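Local structure of periplasmic binding protein/LacI transcriptional regulator (Burkholderia multivorans, 4YLE) at residues T76-Q81 / K104-V109; I96-A101 / P108-A113. The protein probably serves as the sugar-binding component of an ABC transporter, capturing a small sugar in the periplasm and handing it on for uptake. All coordinates share one frame; numbering follows the deposited sequence.

Contact 1: residues T76-Q81 / K104-V109; sequences TDTANQ and KALVPV
Leu106 meets Gln81 and Thr78 at the start of helix 78-90. The tight part lies around Gln81 OE1, which sits 3.4 Å from Leu106 CG and 3.5 Å from Leu106 CD2. The two side chains cross at about a right angle. The amide oxygen rests on the CG-CD2 side of the leucine. With CG turned away from the backbone N (chi1 -163°) and the chain extended beyond it, Gln81 reaches the leucine. Its amide is also held by backbone: OE1 accepts from Ala101 N, and NE2 donates to Ala99 O and Met39 O. Those bonds fix the rotation of the buried amide, and Leu106 covers it.

The looser side is at Thr78 and Ala105, both partly exposed. Thr78 CG2 touches Leu106 CD2 at 3.7 Å and Ala105 CB at 3.8 Å. Thr78 and Leu106 run past each other in opposite directions.

Asp77 caps the helix: Asn80 N donates to its OD1 from above the carboxylate plane, at 3.2 Å. Asp77 OD2 forms a salt bridge with Lys73. The contact joins the N-terminal turn of helix 78-90 to the type I turn 104-107 that leads into helix 107-115. Leu106 also packs on Ile82, and Gln81 on Ile72 of strand 66-72.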
loop_
_atom_site.group_PDB
_atom_site.type_symbol
_atom_site.label_atom_id
_atom_site.label_comp_id
_atom_site.label_asym_id
_atom_site.label_seq_id
_atom_site.Cartn_x
_atom_site.Cartn_y
_atom_site.Cartn_z
ATOM N N THR A 76 8.478 -4.779 6.632
ATOM C CA THR A 76 8.552 -6.234 6.561
ATOM C C THR A 76 8.438 -6.876 7.926
ATOM O O THR A 76 8.688 -8.067 8.060
ATOM C CB THR A 76 9.864 -6.692 5.912
ATOM O OG1 THR A 76 10.973 -6.064 6.575
ATOM C CG2 THR A 76 9.867 -6.330 4.457
ATOM N N ASP A 77 8.072 -6.103 8.948
ATOM C CA ASP A 77 8.025 -6.665 10.297
ATOM C C ASP A 77 6.664 -7.283 10.553
ATOM O O ASP A 77 5.918 -6.852 11.443
ATOM C CB ASP A 77 8.330 -5.631 11.387
ATOM C CG ASP A 77 8.704 -6.293 12.713
ATOM O OD1 ASP A 77 8.633 -7.535 12.780
ATOM O OD2 ASP A 77 9.057 -5.599 13.691
ATOM N N THR A 78 6.366 -8.307 9.765
ATOM C CA THR A 78 5.156 -9.110 9.930
ATOM C C THR A 78 5.009 -9.626 11.361
ATOM O O THR A 78 3.917 -9.560 11.945
ATOM C CB THR A 78 5.165 -10.300 8.944
ATOM O OG1 THR A 78 5.234 -9.793 7.602
ATOM C CG2 THR A 78 3.921 -11.145 9.083
ATOM N N ALA A 79 6.097 -10.154 11.927
ATOM C CA ALA A 79 6.033 -10.750 13.273
ATOM C C ALA A 79 5.432 -9.773 14.305
ATOM O O ALA A 79 4.514 -10.118 15.079
ATOM C CB ALA A 79 7.433 -11.210 13.724
ATOM N N ASN A 80 5.951 -8.548 14.302
ATOM C CA ASN A 80 5.474 -7.537 15.219
ATOM C C ASN A 80 4.051 -7.085 14.907
ATOM O O ASN A 80 3.308 -6.702 15.807
ATOM C CB ASN A 80 6.377 -6.309 15.216
ATOM C CG ASN A 80 6.125 -5.425 16.422
ATOM O OD1 ASN A 80 5.959 -5.927 17.541
ATOM N ND2 ASN A 80 6.066 -4.120 16.212
ATOM N N GLN A 81 3.676 -7.065 13.637
ATOM C CA GLN A 81 2.313 -6.660 13.334
ATOM C C GLN A 81 1.387 -7.685 13.952
ATOM O O GLN A 81 0.384 -7.324 14.547
ATOM C CB GLN A 81 2.057 -6.544 11.844
ATOM C CG GLN A 81 0.773 -5.736 11.563
ATOM C CD GLN A 81 0.472 -5.608 10.100
ATOM O OE1 GLN A 81 0.383 -6.607 9.398
ATOM N NE2 GLN A 81 0.298 -4.370 9.623
ATOM N N LYS A 104 -0.949 -13.369 3.499
ATOM C CA LYS A 104 -1.254 -14.698 4.052
ATOM C C LYS A 104 -0.990 -14.817 5.550
ATOM O O LYS A 104 -1.758 -15.459 6.296
ATOM C CB LYS A 104 -0.434 -15.770 3.327
ATOM C CG LYS A 104 -0.812 -15.961 1.874
ATOM C CD LYS A 104 -0.250 -17.276 1.342
ATOM C CE LYS A 104 0.069 -17.234 -0.134
ATOM N NZ LYS A 104 1.261 -16.376 -0.407
ATOM N N ALA A 105 0.113 -14.227 5.990
ATOM C CA ALA A 105 0.625 -14.496 7.326
ATOM C C ALA A 105 -0.211 -13.868 8.433
ATOM O O ALA A 105 -0.158 -14.319 9.571
ATOM C CB ALA A 105 2.055 -14.022 7.435
ATOM N N LEU A 106 -0.954 -12.805 8.113
ATOM C CA LEU A 106 -1.800 -12.173 9.112
ATOM C C LEU A 106 -3.143 -12.891 9.268
ATOM O O LEU A 106 -3.918 -12.538 10.143
ATOM C CB LEU A 106 -2.044 -10.687 8.763
ATOM C CG LEU A 106 -1.072 -9.675 9.387
ATOM C CD1 LEU A 106 -1.261 -9.569 10.892
ATOM C CD2 LEU A 106 0.368 -10.055 9.079
ATOM N N VAL A 107 -3.436 -13.896 8.446
ATOM C CA VAL A 107 -4.787 -14.460 8.483
ATOM C C VAL A 107 -5.064 -15.201 9.784
ATOM O O VAL A 107 -6.173 -15.104 10.310
ATOM C CB VAL A 107 -5.059 -15.393 7.295
ATOM C CG1 VAL A 107 -6.439 -16.067 7.429
ATOM C CG2 VAL A 107 -4.991 -14.599 6.000
ATOM N N PRO A 108 -4.078 -15.947 10.314
ATOM C CA PRO A 108 -4.392 -16.688 11.551
ATOM C C PRO A 108 -4.840 -15.797 12.723
ATOM O O PRO A 108 -5.783 -16.142 13.453
ATOM C CB PRO A 108 -3.070 -17.398 11.871
ATOM C CG PRO A 108 -2.458 -17.633 10.533
ATOM C CD PRO A 108 -2.771 -16.350 9.759
ATOM N N VAL A 109 -4.190 -14.652 12.891
ATOM C CA VAL A 109 -4.500 -13.813 14.031
ATOM C C VAL A 109 -5.808 -13.054 13.763
ATOM O O VAL A 109 -6.542 -12.725 14.696
ATOM C CB VAL A 109 -3.336 -12.841 14.360
ATOM C CG1 VAL A 109 -3.176 -11.771 13.272
ATOM C CG2 VAL A 109 -3.546 -12.203 15.736
#

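Contact 2: residues I96-A101 / P108-A113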
loop_
_atom_site.group_PDB
_atom_site.type_symbol
_atom_site.label_atom_id
_atom_site.label_comp_id
_atom_site.label_asym_id
_atom_site.label_seq_id
_atom_site.Cartn_x
_atom_site.Cartn_y
_atom_site.Cartn_z
ATOM N N ILE A 96 -11.123 -4.095 14.723
ATOM C CA ILE A 96 -9.751 -3.929 14.257
ATOM C C ILE A 96 -9.769 -3.642 12.774
ATOM O O ILE A 96 -10.380 -4.379 12.004
ATOM C CB ILE A 96 -8.895 -5.185 14.498
ATOM C CG1 ILE A 96 -8.690 -5.420 15.984
ATOM C CG2 ILE A 96 -7.531 -5.024 13.809
ATOM C CD1 ILE A 96 -8.075 -6.770 16.300
ATOM N N VAL A 97 -9.111 -2.557 12.391
ATOM C CA VAL A 97 -8.979 -2.147 11.013
ATOM C C VAL A 97 -7.517 -2.377 10.662
ATOM O O VAL A 97 -6.651 -1.711 11.221
ATOM C CB VAL A 97 -9.355 -0.677 10.815
ATOM C CG1 VAL A 97 -9.191 -0.286 9.376
ATOM C CG2 VAL A 97 -10.823 -0.429 11.278
ATOM N N LEU A 98 -7.253 -3.346 9.786
ATOM C CA LEU A 98 -5.910 -3.845 9.598
ATOM C C LEU A 98 -5.433 -3.625 8.161
ATOM O O LEU A 98 -6.141 -3.997 7.219
ATOM C CB LEU A 98 -5.862 -5.337 9.930
ATOM C CG LEU A 98 -4.553 -6.072 9.617
ATOM C CD1 LEU A 98 -3.431 -5.584 10.511
ATOM C CD2 LEU A 98 -4.777 -7.585 9.753
ATOM N N ALA A 99 -4.244 -3.015 8.020
ATOM C CA ALA A 99 -3.478 -2.958 6.747
ATOM C C ALA A 99 -2.340 -3.978 6.827
ATOM O O ALA A 99 -1.286 -3.676 7.378
ATOM C CB ALA A 99 -2.909 -1.558 6.497
ATOM N N PRO A 100 -2.561 -5.205 6.315
ATOM C CA PRO A 100 -1.645 -6.296 6.691
ATOM C C PRO A 100 -0.301 -6.257 5.971
ATOM O O PRO A 100 -0.243 -5.938 4.776
ATOM C CB PRO A 100 -2.442 -7.553 6.320
ATOM C CG PRO A 100 -3.401 -7.129 5.297
ATOM C CD PRO A 100 -3.744 -5.699 5.583
ATOM N N ALA A 101 0.764 -6.571 6.701
ATOM C CA ALA A 101 2.124 -6.533 6.158
ATOM C C ALA A 101 2.398 -7.706 5.214
ATOM O O ALA A 101 3.333 -7.651 4.392
ATOM C CB ALA A 101 3.136 -6.533 7.287
ATOM N N PRO A 108 -4.078 -15.947 10.314
ATOM C CA PRO A 108 -4.392 -16.688 11.551
ATOM C C PRO A 108 -4.840 -15.797 12.723
ATOM O O PRO A 108 -5.783 -16.142 13.453
ATOM C CB PRO A 108 -3.070 -17.398 11.871
ATOM C CG PRO A 108 -2.458 -17.633 10.533
ATOM C CD PRO A 108 -2.771 -16.350 9.759
ATOM N N VAL A 109 -4.190 -14.652 12.891
ATOM C CA VAL A 109 -4.500 -13.813 14.031
ATOM C C VAL A 109 -5.808 -13.054 13.763
ATOM O O VAL A 109 -6.542 -12.725 14.696
ATOM C CB VAL A 109 -3.336 -12.841 14.360
ATOM C CG1 VAL A 109 -3.176 -11.771 13.272
ATOM C CG2 VAL A 109 -3.546 -12.203 15.736
ATOM N N VAL A 110 -6.110 -12.780 12.496
ATOM C CA VAL A 110 -7.431 -12.241 12.158
ATOM C C VAL A 110 -8.499 -13.237 12.578
ATOM O O VAL A 110 -9.505 -12.856 13.170
ATOM C CB VAL A 110 -7.590 -11.944 10.654
ATOM C CG1 VAL A 110 -9.054 -11.680 10.291
ATOM C CG2 VAL A 110 -6.707 -10.762 10.239
ATOM N N LYS A 111 -8.297 -14.503 12.235
ATOM C CA LYS A 111 -9.238 -15.548 12.658
ATOM C C LYS A 111 -9.424 -15.517 14.180
ATOM O O LYS A 111 -10.548 -15.539 14.676
ATOM C CB LYS A 111 -8.750 -16.922 12.206
ATOM N N LYS A 112 -8.308 -15.452 14.902
ATOM C CA LYS A 112 -8.295 -15.345 16.362
ATOM C C LYS A 112 -9.179 -14.201 16.837
ATOM O O LYS A 112 -10.017 -14.368 17.720
ATOM C CB LYS A 112 -6.846 -15.151 16.833
ATOM C CG LYS A 112 -6.588 -15.141 18.342
ATOM C CD LYS A 112 -5.063 -15.185 18.599
ATOM C CE LYS A 112 -4.615 -14.301 19.763
ATOM N NZ LYS A 112 -5.181 -14.742 21.070
ATOM N N ALA A 113 -9.001 -13.040 16.214
ATOM C CA ALA A 113 -9.781 -11.862 16.543
ATOM C C ALA A 113 -11.259 -12.081 16.264
ATOM O O ALA A 113 -12.107 -11.728 17.081
ATOM C CB ALA A 113 -9.262 -10.642 15.738
#
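Strand 95-98, helix 107-115 and strand 119-123 form a beta-alpha-beta unit, and this contact is the packing of its first strand against its helix. Two pairs of apolar side chains make it. Leu98 CD2 lies 3.7 Å from Val110 CG2, and Ile96 CD1 lies 4.1 Å from Ala113 CB.

Ile96 and Leu98 are two residues apart on the strand and so on one face of it, the face turned to the helix. Val110 and Ala113 are three apart on the helix, about one turn. The first torsion of Leu98 is trans (chi1 173°), which brings CD2 to the helix. It meets the valine obliquely, with one methyl of each in contact. Ile96 reaches across with its long branch, and CD1 at its end meets the small alanine methyl. All four residues are buried. The nearest CA atoms across the contact, those of Ile96 and Ala113, are 8.3 Å apart, and the two methyl pairs bridge the gap between strand and helix.

Backbone bonds hold the strand on both edges: Val97 pairs with Ala36 and Val38, while Ile96 and Leu98 pair with strand 119-123. Ala113 also touches Val120 on that strand, and Leu98 touches Val38. A helix laid through aliphatic side chains on the parallel part of a mixed sheet is typical of the alpha/beta Rossmann-like lobes of periplasmic binding proteins.

Contacts 1 and 2 both involve helix 107-115; their centres are about 8 Å apart. Gln81 ties them together directly. Its OE1 is 2.7 Å from Ala101 N and its NE2 is 2.8 Å from Ala99 O, probable hydrogen bonds to the loop that leaves strand 95-98. Contact 2 seats the helix on the sheet, and contact 1 joins the turn before that helix to helix 78-90. An unknown ligand is bound nearby, about 10 Å from the Gln81 side chain and about 12 Å from that of Leu98. At these distances neither side chain touches the ligand.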